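Local coordinates for armadillo repeat protein arm00016 (Synthetic construct, PDB 4D4E), which is a computationally designed armadillo repeat scaffold, probably meant to bind extended peptides in a modular, repeat-by-repeat manner, at residues Q16-L21 with I51-L56; G42-I47 with A83-Q88; N73-I78 with K114-A119; P142-L147 with A160-I165; A226-Q231 with A244-F249. All blocks are in the same frame, centred on the assembly; numbering follows the deposited sequence.

Interaction 1 (Q16-L21 with I51-L56)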
# COMPACT_ATOMS: atom_id res chain seq x y z
N GLN A 16 -5.33 -21.71 20.10
CA GLN A 16 -4.30 -22.68 19.88
C GLN A 16 -3.43 -22.30 18.67
O GLN A 16 -2.17 -22.33 18.73
CB GLN A 16 -4.98 -24.04 19.65
CG GLN A 16 -4.05 -25.23 19.71
CD GLN A 16 -2.89 -25.01 20.66
OE1 GLN A 16 -1.76 -24.77 20.24
NE2 GLN A 16 -3.17 -25.07 21.95
N MET A 17 -4.07 -21.96 17.58
CA MET A 17 -3.28 -21.58 16.41
C MET A 17 -2.41 -20.32 16.66
O MET A 17 -1.25 -20.27 16.21
CB MET A 17 -4.20 -21.43 15.24
CG MET A 17 -3.62 -20.81 14.00
SD MET A 17 -5.03 -20.19 13.06
CE MET A 17 -5.26 -18.61 13.87
N VAL A 18 -2.97 -19.32 17.35
CA VAL A 18 -2.21 -18.13 17.70
C VAL A 18 -0.95 -18.44 18.54
O VAL A 18 0.13 -17.87 18.29
CB VAL A 18 -3.07 -17.10 18.47
CG1 VAL A 18 -2.17 -16.06 19.21
CG2 VAL A 18 -4.06 -16.43 17.52
N GLN A 19 -1.10 -19.33 19.51
CA GLN A 19 0.04 -19.79 20.29
C GLN A 19 1.16 -20.38 19.41
O GLN A 19 2.35 -20.15 19.68
CB GLN A 19 -0.39 -20.83 21.31
CG GLN A 19 0.50 -20.80 22.53
CD GLN A 19 0.35 -22.07 23.35
OE1 GLN A 19 -0.59 -22.83 23.14
NE2 GLN A 19 1.27 -22.29 24.29
N GLN A 20 0.78 -21.13 18.37
CA GLN A 20 1.74 -21.78 17.50
C GLN A 20 2.58 -20.82 16.67
O GLN A 20 3.67 -21.21 16.24
CB GLN A 20 1.07 -22.82 16.60
CG GLN A 20 0.54 -24.00 17.39
CD GLN A 20 -0.40 -24.87 16.58
OE1 GLN A 20 -0.84 -24.50 15.48
NE2 GLN A 20 -0.71 -26.05 17.11
N LEU A 21 2.11 -19.59 16.46
CA LEU A 21 2.94 -18.53 15.84
C LEU A 21 4.21 -18.24 16.66
O LEU A 21 5.17 -17.69 16.15
CB LEU A 21 2.13 -17.21 15.67
CG LEU A 21 0.84 -17.31 14.84
CD1 LEU A 21 0.25 -15.93 14.69
CD2 LEU A 21 1.08 -17.93 13.43
N ILE A 51 -8.56 -10.97 15.35
CA ILE A 51 -8.32 -9.89 16.26
C ILE A 51 -8.67 -10.28 17.71
O ILE A 51 -7.86 -10.08 18.64
CB ILE A 51 -9.06 -8.61 15.78
CG1 ILE A 51 -8.33 -8.05 14.56
CG2 ILE A 51 -9.08 -7.57 16.90
CD1 ILE A 51 -9.10 -6.93 13.86
N GLU A 52 -9.83 -10.90 17.88
CA GLU A 52 -10.31 -11.26 19.18
C GLU A 52 -9.59 -12.44 19.81
O GLU A 52 -9.67 -12.62 21.04
CB GLU A 52 -11.80 -11.45 19.11
CG GLU A 52 -12.48 -10.08 19.04
CD GLU A 52 -13.90 -10.21 18.60
OE1 GLU A 52 -14.24 -11.36 18.22
OE2 GLU A 52 -14.65 -9.20 18.65
N ALA A 53 -8.86 -13.21 18.99
CA ALA A 53 -8.05 -14.30 19.53
C ALA A 53 -6.61 -13.81 19.79
O ALA A 53 -5.73 -14.64 20.12
CB ALA A 53 -8.05 -15.52 18.59
N GLY A 54 -6.36 -12.50 19.58
CA GLY A 54 -5.06 -11.91 19.89
C GLY A 54 -3.99 -12.19 18.86
O GLY A 54 -2.76 -12.08 19.16
N ALA A 55 -4.41 -12.47 17.63
CA ALA A 55 -3.42 -12.85 16.56
C ALA A 55 -2.46 -11.71 16.15
O ALA A 55 -1.32 -11.99 15.71
CB ALA A 55 -4.12 -13.45 15.32
N LEU A 56 -2.91 -10.45 16.29
CA LEU A 56 -2.16 -9.33 15.74
C LEU A 56 -0.75 -9.05 16.26
O LEU A 56 0.21 -8.95 15.47
CB LEU A 56 -3.03 -8.03 15.80
CG LEU A 56 -3.87 -7.73 14.57
CD1 LEU A 56 -4.76 -8.85 14.11
CD2 LEU A 56 -4.69 -6.45 14.77
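In Val18, CG1 stands anti to the backbone N (chi1 163°) and CG2 anti to the carbonyl carbon, an arrangement that turns both methyls onto the chain at Ala53, Gly54 and Ala55. The setting is the N-terminal end of an armadillo repeat solenoid. Helix 14-20 lays one flank against the turn that follows helix 44-52. That turn is a Schellman motif: Gly54 leaves the helix with positive phi (78°), and its N bonds back to Ile51 O at 3.0 Å. The bend turns the Ala53 carbonyl and the Ala55 methyl toward the same branch of Val18. CG2 meets both, lying 3.6 Å from Ala53 O and 3.7 Å from Ala55 CB. CG1 rests beside the Gly54 carbonyl. No hydrogen bond crosses the contact; it rests on van der Waals and apolar contacts. Replacing Val18 by an alanine removes both methyls and would probably leave a gap in front of Ala55 CB and the Ala53 carbonyl. On the inner side, Met17 and Leu21 pack on Leu36 of helix 26-40. Leu21 adds a looser touch to the turn, with its CD1 at 4.4 Å from Ala55 O.

Interaction 2 (G42-I47 with A83-Q88)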
# COMPACT_ATOMS: atom_id res chain seq x y z
N GLY A 42 -10.64 -14.82 4.44
CA GLY A 42 -12.10 -14.79 4.60
C GLY A 42 -12.49 -13.34 4.69
O GLY A 42 -11.64 -12.45 4.57
N GLY A 43 -13.75 -13.04 4.93
CA GLY A 43 -14.11 -11.63 5.08
C GLY A 43 -13.71 -10.98 6.40
O GLY A 43 -12.83 -11.48 7.12
N ASN A 44 -14.34 -9.84 6.70
CA ASN A 44 -14.11 -9.05 7.92
C ASN A 44 -14.53 -9.74 9.19
O ASN A 44 -13.96 -9.51 10.27
CB ASN A 44 -14.84 -7.73 7.79
CG ASN A 44 -14.23 -6.87 6.70
OD1 ASN A 44 -13.36 -7.34 5.98
ND2 ASN A 44 -14.65 -5.63 6.61
N GLU A 45 -15.53 -10.61 9.06
CA GLU A 45 -15.94 -11.44 10.16
C GLU A 45 -14.80 -12.35 10.62
O GLU A 45 -14.48 -12.40 11.82
CB GLU A 45 -17.18 -12.24 9.80
CG GLU A 45 -18.43 -11.38 9.89
CD GLU A 45 -19.63 -12.03 9.25
OE1 GLU A 45 -19.90 -13.21 9.56
OE2 GLU A 45 -20.30 -11.36 8.44
N GLN A 46 -14.20 -13.03 9.66
CA GLN A 46 -13.03 -13.87 9.88
C GLN A 46 -11.86 -13.06 10.47
O GLN A 46 -11.20 -13.51 11.41
CB GLN A 46 -12.59 -14.53 8.56
CG GLN A 46 -13.56 -15.56 7.99
CD GLN A 46 -13.63 -16.83 8.80
OE1 GLN A 46 -12.94 -17.82 8.50
NE2 GLN A 46 -14.48 -16.84 9.83
N ILE A 47 -11.62 -11.88 9.93
CA ILE A 47 -10.58 -11.02 10.47
C ILE A 47 -10.88 -10.67 11.92
O ILE A 47 -9.98 -10.58 12.77
CB ILE A 47 -10.40 -9.75 9.58
CG1 ILE A 47 -9.81 -10.17 8.24
CG2 ILE A 47 -9.53 -8.71 10.27
CD1 ILE A 47 -10.06 -9.17 7.11
N ALA A 83 -7.07 -5.15 4.72
CA ALA A 83 -8.18 -4.98 3.74
C ALA A 83 -9.53 -4.99 4.48
O ALA A 83 -10.58 -5.08 3.86
CB ALA A 83 -8.14 -6.12 2.70
N GLY A 84 -9.50 -4.96 5.82
CA GLY A 84 -10.73 -4.99 6.62
C GLY A 84 -11.22 -3.60 6.81
O GLY A 84 -10.75 -2.66 6.17
N ASN A 85 -12.19 -3.44 7.70
CA ASN A 85 -12.80 -2.13 7.90
C ASN A 85 -11.79 -1.28 8.67
O ASN A 85 -10.71 -1.79 9.05
CB ASN A 85 -14.14 -2.27 8.62
CG ASN A 85 -14.01 -2.84 10.02
OD1 ASN A 85 -13.16 -2.44 10.83
ND2 ASN A 85 -14.87 -3.78 10.32
N ASN A 86 -12.16 -0.02 8.94
CA ASN A 86 -11.27 0.97 9.50
C ASN A 86 -10.98 0.71 10.98
O ASN A 86 -9.92 1.07 11.43
CB ASN A 86 -11.80 2.41 9.33
CG ASN A 86 -11.81 2.90 7.89
OD1 ASN A 86 -11.33 2.25 6.98
ND2 ASN A 86 -12.36 4.09 7.69
N GLU A 87 -11.90 0.08 11.70
CA GLU A 87 -11.65 -0.45 13.05
C GLU A 87 -10.50 -1.50 13.09
O GLU A 87 -9.65 -1.52 14.02
CB GLU A 87 -12.92 -1.05 13.64
CG GLU A 87 -13.98 -0.02 13.98
CD GLU A 87 -14.68 -0.29 15.31
OE1 GLU A 87 -14.50 -1.40 15.89
OE2 GLU A 87 -15.40 0.63 15.80
N GLN A 88 -10.45 -2.33 12.06
CA GLN A 88 -9.46 -3.41 12.00
C GLN A 88 -8.14 -2.89 11.51
O GLN A 88 -7.13 -3.36 12.01
CB GLN A 88 -9.96 -4.57 11.16
CG GLN A 88 -11.30 -5.02 11.71
CD GLN A 88 -12.04 -5.94 10.78
OE1 GLN A 88 -12.10 -5.74 9.55
NE2 GLN A 88 -12.62 -6.97 11.36
O HOH W 1 -13.28 -4.21 4.23
O HOH W 2 -12.07 -7.66 3.79
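The two segments come closest at Asn44 and Gly84, whose CA atoms are 5.4 Å apart where helices 44-52 and 86-94 begin. The Gln88 side chain reaches across and gives its NE2 proton to Asn44 O at 3.1 Å. The bond is fairly straight, with an N-H...O angle of 157°. Asn44 O lies in the Gln88 amide plane, while NE2 is tilted from the plane of the Asn44 carbonyl. The same NE2 also bonds to Gln48 OE1. At the other end of the amide, OE1 accepts from Asn85 N at 3.0 Å, and Asn85 OD1 in turn accepts from Gln88 N. These two bonds make a capping box at the start of helix 86-94. One glutamine thus caps its own helix and ties it to its neighbour in the armadillo solenoid, with bonds at both ends fixing the turn of the amide. Gly84 suits this site, because a CB there would run into Gln88 OE1. Ile47 CG2 packs 3.7 Å from Gln88 NE2. The Asn44 amide stands steeply to that of Gln88, their planes 70° apart. Two waters link it to Ala83 O: one accepts from Asn44 ND2, the other donates to Asn44 OD1 at 2.6 Å.

Interaction 3 (N73-I78 with K114-A119)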
# COMPACT_ATOMS: atom_id res chain seq x y z
N ASN A 73 5.10 -14.56 4.45
CA ASN A 73 3.76 -15.06 4.73
C ASN A 73 3.09 -14.27 5.87
O ASN A 73 1.89 -14.09 5.84
CB ASN A 73 3.78 -16.55 5.09
CG ASN A 73 4.07 -17.48 3.89
OD1 ASN A 73 3.39 -17.40 2.87
ND2 ASN A 73 5.01 -18.41 4.04
N ALA A 74 3.86 -13.84 6.88
CA ALA A 74 3.28 -12.99 7.97
C ALA A 74 2.78 -11.63 7.40
O ALA A 74 1.69 -11.18 7.74
CB ALA A 74 4.29 -12.75 9.08
N VAL A 75 3.59 -11.02 6.53
CA VAL A 75 3.24 -9.76 5.86
C VAL A 75 1.98 -9.95 4.96
O VAL A 75 1.14 -9.05 4.92
CB VAL A 75 4.41 -9.18 5.02
CG1 VAL A 75 3.96 -7.94 4.29
CG2 VAL A 75 5.55 -8.73 5.89
N ALA A 76 1.86 -11.10 4.26
CA ALA A 76 0.72 -11.36 3.36
C ALA A 76 -0.52 -11.35 4.21
O ALA A 76 -1.56 -10.78 3.85
CB ALA A 76 0.85 -12.71 2.57
N ALA A 77 -0.41 -12.00 5.35
CA ALA A 77 -1.54 -12.14 6.27
C ALA A 77 -1.99 -10.73 6.78
O ALA A 77 -3.20 -10.42 6.73
CB ALA A 77 -1.14 -13.07 7.41
N ILE A 78 -1.04 -9.94 7.32
CA ILE A 78 -1.23 -8.52 7.68
C ILE A 78 -1.80 -7.74 6.46
O ILE A 78 -2.70 -6.91 6.65
CB ILE A 78 0.07 -7.85 8.20
CG1 ILE A 78 0.57 -8.46 9.52
CG2 ILE A 78 -0.01 -6.32 8.23
CD1 ILE A 78 1.96 -7.98 9.87
N LYS A 114 7.26 -6.69 -2.05
CA LYS A 114 6.00 -6.67 -2.78
C LYS A 114 4.83 -6.73 -1.79
O LYS A 114 3.91 -5.90 -1.85
CB LYS A 114 5.93 -7.85 -3.76
CG LYS A 114 4.58 -7.93 -4.45
CD LYS A 114 4.08 -9.37 -4.59
CE LYS A 114 4.60 -10.02 -5.85
NZ LYS A 114 6.03 -9.74 -6.19
N ASN A 115 4.87 -7.73 -0.92
CA ASN A 115 3.83 -7.91 0.09
C ASN A 115 3.75 -6.79 1.17
O ASN A 115 2.65 -6.43 1.65
CB ASN A 115 4.09 -9.26 0.75
CG ASN A 115 3.74 -10.41 -0.16
OD1 ASN A 115 2.62 -10.79 -0.23
ND2 ASN A 115 4.72 -10.93 -0.91
N ALA A 116 4.89 -6.20 1.51
CA ALA A 116 4.88 -5.13 2.51
C ALA A 116 4.26 -3.88 1.88
O ALA A 116 3.46 -3.19 2.51
CB ALA A 116 6.28 -4.88 3.11
N VAL A 117 4.59 -3.63 0.61
CA VAL A 117 3.91 -2.58 -0.12
C VAL A 117 2.39 -2.83 -0.25
O VAL A 117 1.60 -1.87 -0.07
CB VAL A 117 4.54 -2.28 -1.51
CG1 VAL A 117 3.85 -1.06 -2.09
CG2 VAL A 117 5.99 -1.89 -1.31
N ALA A 118 1.98 -4.07 -0.56
CA ALA A 118 0.51 -4.35 -0.55
C ALA A 118 -0.14 -4.02 0.82
O ALA A 118 -1.27 -3.39 0.91
CB ALA A 118 0.19 -5.79 -0.99
N ALA A 119 0.52 -4.41 1.92
CA ALA A 119 -0.05 -4.14 3.25
C ALA A 119 -0.22 -2.65 3.49
O ALA A 119 -1.26 -2.22 3.96
CB ALA A 119 0.76 -4.80 4.41
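Val75 presses its CG1 methyl onto the Asn115 carbonyl group, 3.3 Å from both Asn115 O and Asn115 C. The fit is tight. CG1 is anti to the backbone N (chi1 176°), a torsion that carries this methyl to the facing helix. It sits over the peptide link between Asn115 and Ala116, at 3.4 Å from Ala116 N. The CB atoms of Asn115 and Ala116 also touch it. Ala119 CB closes in one turn further along, near the Val75 carbonyl. There it also meets Ile78, whose CG2 lies 4.2 Å from Ala119 CB.

Helices 68-81 and 110-124 run side by side in the same direction. Their short segments make an angle of 19°, with axes 8.3 Å apart at the closest. This is the stacking of successive long helices in an armadillo solenoid; in natural members such helices line the concave, peptide-binding side. Small alanines at Ala76, Ala116 and Ala119 let the backbones come near each other.

The more open flank carries Ala76 and Asn115. Asn115 OD1 lies 3.8 Å from Ala76 CB, an amide oxygen against a methyl. Its ND2 is turned to its own helix and bonds to Glu111 O. Asn115 O accepts from Ala119 N at 2.9 Å, a routine helix bond, even with Val75 pressed against it. Toward the core, Val75 also packs on Leu63 and Leu104, and Ile78 on Leu63. On its far side, helix 110-124 meets helix 152-166, where Val117 touches Asn157 and Ala158.

Interaction 4 (P142-L147 with A160-I165)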
# COMPACT_ATOMS: atom_id res chain seq x y z
N PRO A 142 10.36 5.96 1.11
CA PRO A 142 10.71 4.67 0.52
C PRO A 142 9.70 4.27 -0.55
O PRO A 142 10.09 3.61 -1.54
CB PRO A 142 10.66 3.69 1.71
CG PRO A 142 9.93 4.38 2.78
CD PRO A 142 10.26 5.85 2.57
N LEU A 143 8.43 4.65 -0.35
CA LEU A 143 7.38 4.37 -1.35
C LEU A 143 7.71 5.09 -2.64
O LEU A 143 7.60 4.49 -3.72
CB LEU A 143 5.98 4.75 -0.86
CG LEU A 143 5.30 3.88 0.20
CD1 LEU A 143 3.92 4.44 0.60
CD2 LEU A 143 5.09 2.47 -0.36
N VAL A 144 8.14 6.36 -2.54
CA VAL A 144 8.46 7.12 -3.74
C VAL A 144 9.60 6.42 -4.52
O VAL A 144 9.58 6.34 -5.78
CB VAL A 144 8.76 8.59 -3.38
CG1 VAL A 144 9.77 9.28 -4.34
CG2 VAL A 144 7.45 9.36 -3.18
N LYS A 145 10.58 5.92 -3.76
CA LYS A 145 11.68 5.13 -4.29
C LYS A 145 11.23 3.86 -4.98
O LYS A 145 11.78 3.52 -6.00
CB LYS A 145 12.68 4.80 -3.20
CG LYS A 145 13.99 5.53 -3.37
CD LYS A 145 15.14 4.53 -3.52
CE LYS A 145 15.76 4.21 -2.17
NZ LYS A 145 14.67 4.24 -1.16
N LEU A 146 10.20 3.18 -4.45
CA LEU A 146 9.76 1.97 -5.06
C LEU A 146 8.98 2.23 -6.35
O LEU A 146 8.82 1.30 -7.14
CB LEU A 146 8.98 1.10 -4.10
CG LEU A 146 9.75 0.71 -2.84
CD1 LEU A 146 8.76 0.15 -1.86
CD2 LEU A 146 10.79 -0.35 -3.21
N LEU A 147 8.52 3.47 -6.56
CA LEU A 147 7.90 3.86 -7.84
C LEU A 147 8.83 3.69 -9.03
O LEU A 147 8.37 3.64 -10.19
CB LEU A 147 7.46 5.33 -7.85
CG LEU A 147 6.28 5.65 -6.95
CD1 LEU A 147 5.93 7.10 -7.13
CD2 LEU A 147 5.11 4.72 -7.29
N ALA A 160 -0.29 2.11 -6.14
CA ALA A 160 -1.61 1.94 -5.47
C ALA A 160 -1.55 2.57 -4.05
O ALA A 160 -2.53 3.24 -3.59
CB ALA A 160 -2.00 0.44 -5.41
N ALA A 161 -0.40 2.43 -3.39
CA ALA A 161 -0.23 3.06 -2.05
C ALA A 161 -0.19 4.58 -2.19
O ALA A 161 -0.78 5.28 -1.40
CB ALA A 161 1.04 2.52 -1.36
N ILE A 162 0.56 5.09 -3.17
CA ILE A 162 0.69 6.52 -3.36
C ILE A 162 -0.67 7.13 -3.76
O ILE A 162 -1.06 8.16 -3.22
CB ILE A 162 1.73 6.87 -4.43
CG1 ILE A 162 3.16 6.46 -4.02
CG2 ILE A 162 1.57 8.37 -4.88
CD1 ILE A 162 3.70 7.05 -2.72
N ALA A 163 -1.38 6.49 -4.69
CA ALA A 163 -2.76 6.88 -5.04
C ALA A 163 -3.65 6.98 -3.76
O ALA A 163 -4.37 8.00 -3.57
CB ALA A 163 -3.38 5.91 -6.07
N ASN A 164 -3.62 5.93 -2.93
CA ASN A 164 -4.42 5.91 -1.70
C ASN A 164 -4.06 7.06 -0.74
O ASN A 164 -4.93 7.69 -0.17
CB ASN A 164 -4.31 4.58 -0.96
CG ASN A 164 -4.92 3.44 -1.73
OD1 ASN A 164 -5.54 3.68 -2.72
ND2 ASN A 164 -4.73 2.20 -1.28
N ILE A 165 -2.78 7.32 -0.59
CA ILE A 165 -2.36 8.47 0.19
C ILE A 165 -2.85 9.82 -0.43
O ILE A 165 -3.37 10.72 0.31
CB ILE A 165 -0.82 8.44 0.43
CG1 ILE A 165 -0.41 7.28 1.38
CG2 ILE A 165 -0.35 9.70 1.12
CD1 ILE A 165 1.02 6.81 1.12
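Methyl-to-methyl contacts come first, and most of them belong to Leu143. Its CD1 lies 3.8 Å from Ile165 CD1 and 4.0 Å from Ala161 CB. CD2 reaches the same Ala161 methyl, which therefore faces the fork of the leucine. The Leu143 and Ile165 side chains run at a slant to one another. Val144 adds a lighter touch, with CG2 at 4.4 Å from Ile162 CD1.

Methyl-to-methylene contacts form the second group, and they centre on Ile162. Its chi2 of -58° folds CD1 back from an extended chain and brings it 3.7 Å from Leu143 CB. One turn on, Leu147 CD2 meets Ile162 CG1 at 4.2 Å. Ile162 thus lies against Leu143, Val144 and Leu147, residues one and four places along from the first, and packs against all three, along helix 140-146 and the residue just after it.

Here the short helix and the long one after it in an armadillo repeat solenoid pack through the hydrophobic core. The N-to-C directions of the two segments differ by 132°. Their axes come no nearer than 10.2 Å, a spacing bridged by the larger leucine and isoleucine side chains.

Polar bonds across the contact are absent. Asn164, on another side of helix 152-166, sends its ND2 to Ala121 O and so holds helix 110-124. Apolar neighbours continue the core beyond both segments. Leu143 rests on Ile120 and Ile165 on Ala124, both of helix 110-124. On the other side, Leu147 packs on Pro184 and Leu185, and Ile162 shares Leu185 of helix 182-187.

Interaction 5 (A226-Q231 with A244-F249)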
# COMPACT_ATOMS: atom_id res chain seq x y z
N ALA A 226 1.28 14.03 -20.69
CA ALA A 226 1.34 12.63 -20.38
C ALA A 226 -0.08 12.13 -20.24
O ALA A 226 -0.40 11.03 -20.70
CB ALA A 226 2.18 12.40 -19.14
N LEU A 227 -0.96 13.00 -19.72
CA LEU A 227 -2.38 12.66 -19.66
C LEU A 227 -3.03 12.71 -21.03
O LEU A 227 -3.83 11.83 -21.34
CB LEU A 227 -3.14 13.54 -18.69
CG LEU A 227 -2.92 13.26 -17.17
CD1 LEU A 227 -3.49 14.41 -16.37
CD2 LEU A 227 -3.50 11.92 -16.70
N GLU A 228 -2.71 13.73 -21.82
CA GLU A 228 -3.19 13.82 -23.19
C GLU A 228 -2.78 12.62 -24.08
O GLU A 228 -3.61 12.09 -24.81
CB GLU A 228 -2.76 15.11 -23.81
CG GLU A 228 -3.63 16.26 -23.39
CD GLU A 228 -3.47 17.44 -24.30
OE1 GLU A 228 -2.64 17.38 -25.28
OE2 GLU A 228 -4.18 18.43 -24.03
N LYS A 229 -1.53 12.18 -23.99
CA LYS A 229 -1.09 10.91 -24.66
C LYS A 229 -2.01 9.69 -24.39
O LYS A 229 -2.33 8.95 -25.31
CB LYS A 229 0.35 10.60 -24.31
CG LYS A 229 0.95 9.36 -24.97
CD LYS A 229 2.44 9.60 -25.26
CE LYS A 229 3.08 8.54 -26.15
NZ LYS A 229 3.45 7.39 -25.29
N LEU A 230 -2.47 9.54 -23.14
CA LEU A 230 -3.35 8.44 -22.72
C LEU A 230 -4.72 8.54 -23.32
O LEU A 230 -5.48 7.56 -23.29
CB LEU A 230 -3.48 8.40 -21.20
CG LEU A 230 -2.20 8.02 -20.47
CD1 LEU A 230 -2.35 8.24 -18.98
CD2 LEU A 230 -1.87 6.57 -20.75
N GLN A 231 -5.06 9.72 -23.83
CA GLN A 231 -6.32 9.77 -24.55
C GLN A 231 -6.33 8.89 -25.78
O GLN A 231 -7.40 8.62 -26.32
CB GLN A 231 -6.76 11.21 -24.90
CG GLN A 231 -7.48 11.77 -23.69
CD GLN A 231 -7.74 13.24 -23.81
OE1 GLN A 231 -6.99 13.96 -24.48
NE2 GLN A 231 -8.79 13.69 -23.15
N ALA A 244 -10.89 12.33 -17.33
CA ALA A 244 -11.43 12.77 -16.04
C ALA A 244 -10.34 13.43 -15.18
O ALA A 244 -10.64 14.33 -14.42
CB ALA A 244 -12.08 11.61 -15.28
N ALA A 245 -9.08 12.99 -15.30
CA ALA A 245 -7.95 13.68 -14.62
C ALA A 245 -7.65 15.05 -15.19
O ALA A 245 -7.29 15.99 -14.44
CB ALA A 245 -6.68 12.82 -14.65
N LEU A 246 -7.72 15.15 -16.52
CA LEU A 246 -7.50 16.42 -17.19
C LEU A 246 -8.64 17.39 -16.76
O LEU A 246 -8.44 18.60 -16.57
CB LEU A 246 -7.46 16.20 -18.71
CG LEU A 246 -6.12 15.74 -19.32
CD1 LEU A 246 -6.28 15.31 -20.78
CD2 LEU A 246 -4.97 16.77 -19.14
N GLU A 247 -9.83 16.83 -16.56
CA GLU A 247 -10.95 17.66 -16.15
C GLU A 247 -10.92 18.13 -14.69
O GLU A 247 -11.46 19.17 -14.39
CB GLU A 247 -12.28 17.00 -16.47
CG GLU A 247 -12.70 17.29 -17.91
CD GLU A 247 -13.77 16.33 -18.38
OE1 GLU A 247 -14.23 15.50 -17.56
OE2 GLU A 247 -14.13 16.40 -19.58
N ALA A 248 -10.29 17.35 -13.82
CA ALA A 248 -9.95 17.81 -12.45
C ALA A 248 -9.09 19.07 -12.42
O ALA A 248 -9.22 19.87 -11.51
CB ALA A 248 -9.30 16.71 -11.65
N PHE A 249 -8.23 19.28 -13.41
CA PHE A 249 -7.49 20.54 -13.49
C PHE A 249 -8.40 21.72 -13.76
O PHE A 249 -7.93 22.85 -13.74
CB PHE A 249 -6.53 20.52 -14.66
CG PHE A 249 -5.17 20.11 -14.29
CD1 PHE A 249 -4.83 18.77 -14.24
CD2 PHE A 249 -4.22 21.06 -13.96
CE1 PHE A 249 -3.54 18.38 -13.87
CE2 PHE A 249 -2.94 20.69 -13.60
CZ PHE A 249 -2.60 19.35 -13.55
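Leu246 and Leu227 bury more of their surface here than any other residues, and they lie alongside each other pointing in opposite directions. Each reaches past the other toward the opposing backbone. Leu246 CD2 comes 3.7 Å from Leu227 CB, and Leu227 CD1 lies 3.9 Å from Leu246 CD2. In Leu246, CG is anti to the carbonyl carbon (chi1 -83°), which places the branch over the side of helix 223-229.

The second branch of Leu246 works at the outer edge. CD1 is 3.8 Å from Glu228 CG and equally near Gln231 NE2. The Glu228 chain crosses the leucine at about a right angle, while Gln231 comes at it from the opposite direction. Cutting Leu246 back to an alanine would probably open a gap beside Leu227 CB and take from Glu228 CG and the Gln231 amide the methyl they rest on.

Ala245 takes the inner place. Its CB faces both ends of the Leu227 fork, with CD2 at 3.9 Å. Behind the contact, Ala245 meets Ala205 of helix 194-208, and Leu227 leans on Leu189. A glycerol, probably from the crystallisation liquor, lies about 4 Å from the Ala245 side chain.

Helices 223-229 and 236-248 are the last two of the armadillo solenoid. They close its C-terminal end, which no further repeat covers.

No hydrogen bond joins the two segments. Cohesion comes from dispersion and from burying the leucines and the alanine. Glutamate and glutamine lay their carbon chains against Leu246 at the outer edge, while their polar groups can suit a surface facing water.

How the interactions relate
From the N terminus, interaction 1 closes a loop from 16-21 to 51-56, tying helix 14-20 to the turn after helix 44-52. Interaction 2 opens inside that loop and ends beyond it, so the two cross; both use helix 44-52, and they touch where Ile51 CD1 packs on Gln88 CG. Interaction 3 opens at 73-78, before interaction 2 closes, and crosses it. It joins helices 68-81 and 110-124. Interaction 4 follows in series, a short loop joining helices 140-146 and 152-166, yet meets interaction 3 through Val117, which packs on Leu143 and Leu146. Interaction 5 closes another short loop at the C-terminal end, between helices 223-229 and 236-248, its centre about 47 Å from that of interaction 1.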